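Local coordinates for protein cytochrome c, class II (Shewanella frigidimarina, PDB 4ULV) that carries a covalently attached heme c whose iron is held by an axial protein ligand, binds diatomic gases there and may take part in electron transfer, at residues D82-A87 with H122-K127. Numbering follows the deposited sequence.
Sequences DSKMTA and HDVYKK. With HEC (heme c), chain C.
Lys-84 reaches from helix 78-98 to the end of helix 104-125, where its aliphatic chain crosses Tyr-125 at a slant. Lys-84 CD and CE each lie 4.0 Å from Tyr-125 CE2, and Lys-84 CE is 4.3 Å from Val-124 CG2. Extended chi2 and chi3 carry CD and CE to the ring, and the bend at chi4 (-46°) leaves NZ farther from it, past the rim. Val-124 CG1 sits over the centre of one face of that ring, Phe-81 meets the tyrosine edge-to-face, and the Tyr-125 hydroxyl is hydrogen-bonded to Asp-80. The heme completes the join: its CBC carbon lies 3.8 Å from Lys-84 CB and 3.6 Å from Met-85 CE. One turn before the helix end, His-122 NE2 binds the heme iron at 2.2 Å as axial ligand; it is the histidine of the CXXCH motif, whose cysteines Cys-118 and Cys-121 are bonded to the heme. Lys-126, just past the helix, lays CD over one face of the imidazole, offset toward the rim, while its CE approaches heme CHA to 3.5 Å. Shortened to an alanine, Lys-126 would lose these methylenes, which would probably open a gap and leave the iron-bound ring less steadied against rotation about the Fe-N bond. With no hydrogen bond or salt bridge between the segments, the two helices are joined here by apolar contacts, direct and through the vinyl-derived heme arm, with the metal bond coming from His-122.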
ATOM      1  N   ASP A  82     -16.354  -8.901  -6.814  1.00  9.30           N
ATOM      2  CA  ASP A  82     -16.098  -8.884  -5.369  1.00  8.73           C
ATOM      3  C   ASP A  82     -15.702 -10.293  -4.853  1.00  9.18           C
ATOM      4  O   ASP A  82     -14.852 -10.382  -4.000  1.00 10.28           O
ATOM      5  CB  ASP A  82     -17.324  -8.376  -4.602  1.00 10.74           C
ATOM      6  CG  ASP A  82     -17.600  -6.911  -4.838  1.00 11.30           C
ATOM      7  OD1 ASP A  82     -16.735  -6.190  -5.416  1.00 11.55           O
ATOM      8  OD2 ASP A  82     -18.700  -6.456  -4.396  1.00 10.86           O
ATOM      9  N   SER A  83     -16.272 -11.360  -5.442  1.00  9.06           N
ATOM     10  CA  SER A  83     -15.862 -12.725  -5.099  1.00 11.81           C
ATOM     11  C   SER A  83     -14.403 -12.935  -5.487  1.00  9.22           C
ATOM     12  O   SER A  83     -13.607 -13.396  -4.700  1.00  9.83           O
ATOM     13  CB  SER A  83     -16.785 -13.682  -5.810  1.00 13.88           C
ATOM     14  OG  SER A  83     -16.362 -15.036  -5.625  1.00 12.09           O
ATOM     15  N   LYS A  84     -14.042 -12.523  -6.727  1.00  9.60           N
ATOM     16  CA  LYS A  84     -12.626 -12.621  -7.156  1.00  9.47           C
ATOM     17  C   LYS A  84     -11.702 -11.790  -6.240  1.00  8.43           C
ATOM     18  O   LYS A  84     -10.593 -12.182  -5.887  1.00  9.89           O
ATOM     19  CB  LYS A  84     -12.434 -12.174  -8.628  1.00  8.07           C
ATOM     20  CG  LYS A  84     -12.974 -13.141  -9.616  1.00  9.24           C
ATOM     21  CD  LYS A  84     -12.591 -12.716 -11.059  1.00 10.33           C
ATOM     22  CE  LYS A  84     -13.220 -13.514 -12.190  1.00 12.05           C
ATOM     23  NZ  LYS A  84     -13.169 -14.964 -11.969  1.00 15.43           N
ATOM     24  N   MET A  85     -12.135 -10.565  -5.933  1.00  8.75           N
ATOM     25  CA  MET A  85     -11.291  -9.721  -5.082  1.00  9.22           C
ATOM     26  C   MET A  85     -11.071 -10.298  -3.685  1.00  8.58           C
ATOM     27  O   MET A  85      -9.941 -10.265  -3.200  1.00  9.27           O
ATOM     28  CB  MET A  85     -11.849  -8.309  -5.026  1.00 10.60           C
ATOM     29  CG  MET A  85     -10.912  -7.317  -4.324  1.00 12.07           C
ATOM     30  SD  MET A  85      -9.470  -6.916  -5.306  1.00 13.53           S
ATOM     31  CE  MET A  85     -10.128  -5.851  -6.623  1.00 12.89           C
ATOM     32  N   THR A  86     -12.145 -10.773  -3.066  1.00  8.22           N
ATOM     33  CA  THR A  86     -11.975 -11.417  -1.758  1.00  9.24           C
ATOM     34  C   THR A  86     -11.167 -12.686  -1.790  1.00  8.99           C
ATOM     35  O   THR A  86     -10.341 -12.946  -0.908  1.00 10.49           O
ATOM     36  CB  THR A  86     -13.316 -11.620  -1.058  1.00 10.95           C
ATOM     37  OG1 THR A  86     -14.199 -12.419  -1.806  1.00 13.72           O
ATOM     38  CG2 THR A  86     -13.999 -10.365  -0.809  1.00 10.68           C
ATOM     39  N   ALA A  87     -11.291 -13.442  -2.882  1.00  9.49           N
ATOM     40  CA  ALA A  87     -10.469 -14.601  -3.056  1.00  9.56           C
ATOM     41  C   ALA A  87      -9.018 -14.263  -3.220  1.00  8.90           C
ATOM     42  O   ALA A  87      -8.131 -14.931  -2.691  1.00  9.45           O
ATOM     43  CB  ALA A  87     -10.960 -15.451  -4.196  1.00 10.25           C
ATOM     44  N   HIS A 122      -7.995 -10.083 -14.429  1.00  9.10           N
ATOM     45  CA  HIS A 122      -7.688  -9.261 -15.602  1.00 10.37           C
ATOM     46  C   HIS A 122      -8.373  -9.779 -16.874  1.00  9.25           C
ATOM     47  O   HIS A 122      -8.862  -8.973 -17.689  1.00 11.45           O
ATOM     48  CB  HIS A 122      -6.211  -9.185 -15.813  1.00 11.92           C
ATOM     49  CG  HIS A 122      -5.450  -8.513 -14.714  1.00 10.03           C
ATOM     50  ND1 HIS A 122      -4.080  -8.491 -14.678  1.00 15.69           N
ATOM     51  CD2 HIS A 122      -5.868  -7.762 -13.655  1.00  9.88           C
ATOM     52  CE1 HIS A 122      -3.684  -7.748 -13.646  1.00 16.52           C
ATOM     53  NE2 HIS A 122      -4.755  -7.294 -13.026  1.00 11.41           N
ATOM     54  N   ASP A 123      -8.446 -11.098 -16.995  1.00 11.02           N
ATOM     55  CA  ASP A 123      -9.030 -11.672 -18.227  1.00 10.92           C
ATOM     56  C   ASP A 123     -10.451 -11.218 -18.408  1.00 11.45           C
ATOM     57  O   ASP A 123     -10.891 -10.955 -19.537  1.00 16.35           O
ATOM     58  CB  ASP A 123      -8.980 -13.204 -18.129  1.00 12.66           C
ATOM     59  CG  ASP A 123      -7.634 -13.762 -18.482  1.00 16.26           C
ATOM     60  OD1 ASP A 123      -6.764 -13.033 -18.973  1.00 17.87           O
ATOM     61  OD2 ASP A 123      -7.464 -14.981 -18.202  1.00 19.81           O
ATOM     62  N   VAL A 124     -11.189 -11.062 -17.303  1.00 11.14           N
ATOM     63  CA  VAL A 124     -12.620 -10.727 -17.353  1.00 10.99           C
ATOM     64  C   VAL A 124     -12.872  -9.209 -17.274  1.00 10.98           C
ATOM     65  O   VAL A 124     -13.812  -8.728 -17.922  1.00 15.45           O
ATOM     66  CB  VAL A 124     -13.426 -11.522 -16.290  1.00 11.07           C
ATOM     67  CG1 VAL A 124     -14.883 -11.217 -16.365  1.00 14.64           C
ATOM     68  CG2 VAL A 124     -13.175 -12.986 -16.452  1.00 11.80           C
ATOM     69  N   TYR A 125     -12.085  -8.487 -16.441  1.00  9.84           N
ATOM     70  CA  TYR A 125     -12.450  -7.148 -15.997  1.00  9.70           C
ATOM     71  C   TYR A 125     -11.490  -6.049 -16.360  1.00 10.99           C
ATOM     72  O   TYR A 125     -11.780  -4.878 -16.026  1.00 12.22           O
ATOM     73  CB  TYR A 125     -12.675  -7.207 -14.495  1.00  9.86           C
ATOM     74  CG  TYR A 125     -13.854  -8.028 -14.116  1.00 10.15           C
ATOM     75  CD1 TYR A 125     -15.125  -7.706 -14.486  1.00 11.02           C
ATOM     76  CD2 TYR A 125     -13.700  -9.184 -13.333  1.00  9.56           C
ATOM     77  CE1 TYR A 125     -16.204  -8.465 -14.141  1.00 10.14           C
ATOM     78  CE2 TYR A 125     -14.778  -9.952 -12.993  1.00 11.18           C
ATOM     79  CZ  TYR A 125     -16.038  -9.645 -13.414  1.00 11.81           C
ATOM     80  OH  TYR A 125     -17.145 -10.389 -13.119  1.00 12.77           O
ATOM     81  N   LYS A 126     -10.409  -6.328 -17.065  1.00 11.59           N
ATOM     82  CA  LYS A 126      -9.401  -5.320 -17.421  1.00 13.15           C
ATOM     83  C   LYS A 126      -9.220  -5.346 -18.894  1.00 11.93           C
ATOM     84  O   LYS A 126      -9.203  -6.372 -19.554  1.00 14.63           O
ATOM     85  CB  LYS A 126      -8.045  -5.565 -16.722  1.00 14.66           C
ATOM     86  CG  LYS A 126      -7.034  -4.450 -16.794  1.00 15.25           C
ATOM     87  CD  LYS A 126      -5.742  -4.792 -16.093  1.00 15.86           C
ATOM     88  CE  LYS A 126      -4.612  -3.801 -16.201  1.00 17.37           C
ATOM     89  NZ  LYS A 126      -4.038  -3.768 -17.583  1.00 25.75           N
ATOM     90  N   LYS A 127      -9.057  -4.161 -19.479  1.00 13.48           N
ATOM     91  CA  LYS A 127      -8.772  -4.041 -20.939  1.00 13.23           C
ATOM     92  C   LYS A 127      -7.500  -4.779 -21.263  1.00 16.38           C
ATOM     93  O   LYS A 127      -6.571  -4.858 -20.462  1.00 20.96           O
ATOM     94  CB  LYS A 127      -8.636  -2.562 -21.359  1.00 15.32           C
ATOM     95  CG  LYS A 127      -9.898  -1.779 -21.140  1.00 18.95           C
ATOM     96  CD  LYS A 127      -9.754  -0.304 -21.485  1.00 21.89           C
ATOM     97  CE  LYS A 127     -10.966   0.482 -20.981  1.00 28.27           C
ATOM     98  NZ  LYS A 127     -10.850   1.968 -21.040  1.00 27.39           N
TER
HETATM   99 FE   HEC C 129      -4.767  -6.040 -11.256  1.00 10.11          FE
HETATM  100  CHA HEC C 129      -4.733  -2.996 -12.844  1.00 10.84           C
HETATM  101  CHB HEC C 129      -1.399  -5.994 -11.151  1.00  9.06           C
HETATM  102  CHC HEC C 129      -4.823  -8.690  -9.135  1.00  9.45           C
HETATM  103  CHD HEC C 129      -8.162  -5.998 -11.282  1.00  8.68           C
HETATM  104  NA  HEC C 129      -3.318  -4.669 -11.879  1.00  9.71           N
HETATM  105  C1A HEC C 129      -3.467  -3.500 -12.532  1.00  9.47           C
HETATM  106  C2A HEC C 129      -2.232  -2.908 -12.829  1.00 10.58           C
HETATM  107  C3A HEC C 129      -1.287  -3.760 -12.349  1.00 10.00           C
HETATM  108  C4A HEC C 129      -1.991  -4.854 -11.751  1.00  9.52           C
HETATM  109  CMA HEC C 129       0.192  -3.608 -12.443  1.00 10.94           C
HETATM  110  CAA HEC C 129      -2.027  -1.577 -13.563  1.00 10.55           C
HETATM  111  CBA HEC C 129      -2.025  -0.415 -12.551  1.00 10.95           C
HETATM  112  CGA HEC C 129      -1.733   0.934 -13.202  1.00 14.79           C
HETATM  113  O1A HEC C 129      -2.622   1.471 -13.859  1.00 18.70           O
HETATM  114  O2A HEC C 129      -0.622   1.449 -13.001  1.00 22.51           O
HETATM  115  NB  HEC C 129      -3.350  -7.113 -10.201  1.00  9.90           N
HETATM  116  C1B HEC C 129      -2.000  -7.046 -10.369  1.00  9.80           C
HETATM  117  C2B HEC C 129      -1.300  -8.111  -9.785  1.00  9.43           C
HETATM  118  C3B HEC C 129      -2.307  -8.839  -9.223  1.00  8.96           C
HETATM  119  C4B HEC C 129      -3.542  -8.250  -9.476  1.00  9.07           C
HETATM  120  CMB HEC C 129       0.145  -8.395  -9.861  1.00 10.56           C
HETATM  121  CAB HEC C 129      -2.218 -10.136  -8.437  1.00  9.67           C
HETATM  122  CBB HEC C 129      -1.026 -10.240  -7.493  1.00  9.97           C
HETATM  123  NC  HEC C 129      -6.254  -7.155 -10.276  1.00  9.34           N
HETATM  124  C1C HEC C 129      -6.090  -8.287  -9.487  1.00  8.64           C
HETATM  125  C2C HEC C 129      -7.342  -8.829  -9.138  1.00  8.59           C
HETATM  126  C3C HEC C 129      -8.321  -8.043  -9.741  1.00  9.51           C
HETATM  127  C4C HEC C 129      -7.571  -7.024 -10.440  1.00  9.35           C
HETATM  128  CMC HEC C 129      -7.502 -10.082  -8.271  1.00  8.90           C
HETATM  129  CAC HEC C 129      -9.811  -8.186  -9.755  1.00 10.14           C
HETATM  130  CBC HEC C 129     -10.510  -8.868  -8.618  1.00  9.88           C
HETATM  131  ND  HEC C 129      -6.220  -4.697 -11.917  1.00  9.35           N
HETATM  132  C1D HEC C 129      -7.528  -4.903 -11.959  1.00  9.75           C
HETATM  133  C2D HEC C 129      -8.221  -3.913 -12.717  1.00  9.93           C
HETATM  134  C3D HEC C 129      -7.254  -3.015 -13.068  1.00  9.65           C
HETATM  135  C4D HEC C 129      -6.019  -3.551 -12.620  1.00 10.67           C
HETATM  136  CMD HEC C 129      -9.668  -3.811 -12.973  1.00 10.70           C
HETATM  137  CAD HEC C 129      -7.462  -1.716 -13.781  1.00  8.98           C
HETATM  138  CBD HEC C 129      -7.441  -0.505 -12.843  1.00  9.38           C
HETATM  139  CGD HEC C 129      -7.650   0.836 -13.571  1.00 10.29           C
HETATM  140  O1D HEC C 129      -7.014   0.990 -14.674  1.00 12.10           O
HETATM  141  O2D HEC C 129      -8.471   1.607 -13.054  1.00 11.27           O